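PDB 4K7B: extrinsic protein in photosystem II from Chaetoceros gracilis, which probably binds to the photosystem II core as an extrinsic subunit of the diatom complex and supports its role in photosynthesis. Local coordinates for residues D25-G30 against A78-Y83. Residues are numbered along the deposited sequence; the frame is centred on the assembly and turned at random. Where two conformers were deposited one is given.
Sequences DAVAAG and AVKSAY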
loop_
_atom_site.group_PDB
_atom_site.type_symbol
_atom_site.label_atom_id
_atom_site.label_comp_id
_atom_site.label_asym_id
_atom_site.label_seq_id
_atom_site.Cartn_x
_atom_site.Cartn_y
_atom_site.Cartn_z
ATOM N N ASP A 25 -1.203 9.237 -2.541
ATOM C CA ASP A 25 -1.862 10.524 -2.326
ATOM C C ASP A 25 -2.688 10.550 -1.035
ATOM O O ASP A 25 -2.663 11.536 -0.299
ATOM C CB ASP A 25 -2.726 10.898 -3.530
ATOM C CG ASP A 25 -1.904 11.381 -4.705
ATOM O OD1 ASP A 25 -0.965 12.179 -4.498
ATOM O OD2 ASP A 25 -2.194 10.955 -5.836
ATOM N N ALA A 26 -3.410 9.468 -0.750
ATOM C CA ALA A 26 -4.181 9.398 0.491
ATOM C C ALA A 26 -3.264 9.518 1.702
ATOM O O ALA A 26 -3.572 10.213 2.664
ATOM C CB ALA A 26 -4.984 8.095 0.547
ATOM N N VAL A 27 -2.127 8.840 1.648
ATOM C CA VAL A 27 -1.157 8.906 2.723
ATOM C C VAL A 27 -0.629 10.334 2.879
ATOM O O VAL A 27 -0.553 10.856 3.997
ATOM C CB VAL A 27 -0.009 7.918 2.465
ATOM C CG1 VAL A 27 1.139 8.166 3.427
ATOM C CG2 VAL A 27 -0.532 6.494 2.581
ATOM N N ALA A 28 -0.299 10.968 1.759
ATOM C CA ALA A 28 0.202 12.343 1.799
ATOM C C ALA A 28 -0.822 13.297 2.401
ATOM O O ALA A 28 -0.464 14.229 3.124
ATOM C CB ALA A 28 0.599 12.803 0.401
ATOM N N ALA A 29 -2.101 13.046 2.117
ATOM C CA ALA A 29 -3.169 13.960 2.503
ATOM C C ALA A 29 -3.725 13.684 3.886
ATOM O O ALA A 29 -4.534 14.466 4.386
ATOM C CB ALA A 29 -4.300 13.910 1.490
ATOM N N GLY A 30 -3.314 12.565 4.492
ATOM C CA GLY A 30 -3.875 12.145 5.770
ATOM C C GLY A 30 -5.262 11.525 5.654
ATOM O O GLY A 30 -6.042 11.531 6.614
ATOM N N ALA A 78 3.726 9.489 11.010
ATOM C CA ALA A 78 3.927 8.102 11.421
ATOM C C ALA A 78 3.292 7.150 10.416
ATOM O O ALA A 78 3.843 6.080 10.126
ATOM C CB ALA A 78 3.343 7.872 12.816
ATOM N N VAL A 79 2.124 7.533 9.899
ATOM C CA VAL A 79 1.450 6.715 8.894
ATOM C C VAL A 79 2.312 6.637 7.650
ATOM O O VAL A 79 2.525 5.554 7.101
ATOM C CB VAL A 79 0.052 7.248 8.527
ATOM C CG1 VAL A 79 -0.536 6.466 7.354
ATOM C CG2 VAL A 79 -0.876 7.146 9.713
ATOM N N LYS A 80 2.827 7.784 7.209
ATOM C CA LYS A 80 3.684 7.770 6.025
ATOM C C LYS A 80 4.932 6.917 6.241
ATOM O O LYS A 80 5.336 6.162 5.352
ATOM C CB LYS A 80 4.074 9.181 5.587
ATOM C CG LYS A 80 4.847 9.200 4.268
ATOM C CD LYS A 80 5.139 10.617 3.798
ATOM C CE LYS A 80 5.876 10.615 2.456
ATOM N NZ LYS A 80 7.241 10.021 2.560
ATOM N N SER A 81 5.549 7.034 7.413
ATOM C CA SER A 81 6.736 6.238 7.728
ATOM C C SER A 81 6.439 4.739 7.666
ATOM O O SER A 81 7.210 3.966 7.063
ATOM C CB SER A 81 7.273 6.601 9.113
ATOM O OG SER A 81 8.446 5.865 9.407
ATOM N N ALA A 82 5.335 4.333 8.283
ATOM C CA ALA A 82 4.954 2.916 8.299
ATOM C C ALA A 82 4.617 2.388 6.901
ATOM O O ALA A 82 4.980 1.267 6.540
ATOM C CB ALA A 82 3.787 2.689 9.259
ATOM N N TYR A 83 3.916 3.211 6.125
ATOM C CA TYR A 83 3.518 2.875 4.760
ATOM C C TYR A 83 4.735 2.686 3.862
ATOM O O TYR A 83 4.853 1.687 3.139
ATOM C CB TYR A 83 2.618 4.000 4.241
ATOM C CG TYR A 83 2.257 3.947 2.775
ATOM C CD1 TYR A 83 2.825 4.846 1.876
ATOM C CD2 TYR A 83 1.325 3.034 2.298
ATOM C CE1 TYR A 83 2.483 4.833 0.542
ATOM C CE2 TYR A 83 0.984 3.006 0.940
ATOM C CZ TYR A 83 1.570 3.912 0.080
ATOM O OH TYR A 83 1.232 3.902 -1.248
#
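Val-27 carries the contact from helix 24-29, meeting Lys-80 and Tyr-83 of helix 76-89 with its two methyl groups. Its chi1 of 169° sets CG1 anti to the backbone N, where it meets Lys-80, and CG2 anti to the carbonyl carbon, where it lies over the Tyr-83 ring. The first interaction is CH-pi. Val-27 CG2 sits 3.7 Å from the centroid of the Tyr-83 ring, over one face and only 9° off the ring normal. The second is plain apolar packing. Val-27 CG1 rests against the backbone CA of Lys-80 at 3.7 Å and against its CB at 3.8 Å. Lys-80 CG also lies beside CG1; the far end of the chain leads away to a salt bridge between NZ and Asp-84. Val-27 also touches Ile-35 of helix 32-37. One hydrogen bond, from Tyr-83 OH to Ile-20 O, holds the far end of the ring, near the end of helix 6-21. Replacing Tyr-83 by an alanine would remove the ring and hydroxyl; Val-27 CG2 would probably lose its aromatic cover and Ile-20 O this partner. The arrangement is helix-to-helix packing through one buried valine, joining a short helix to a longer one in the all-helical Psb31 fold of the PsbQ-like clan.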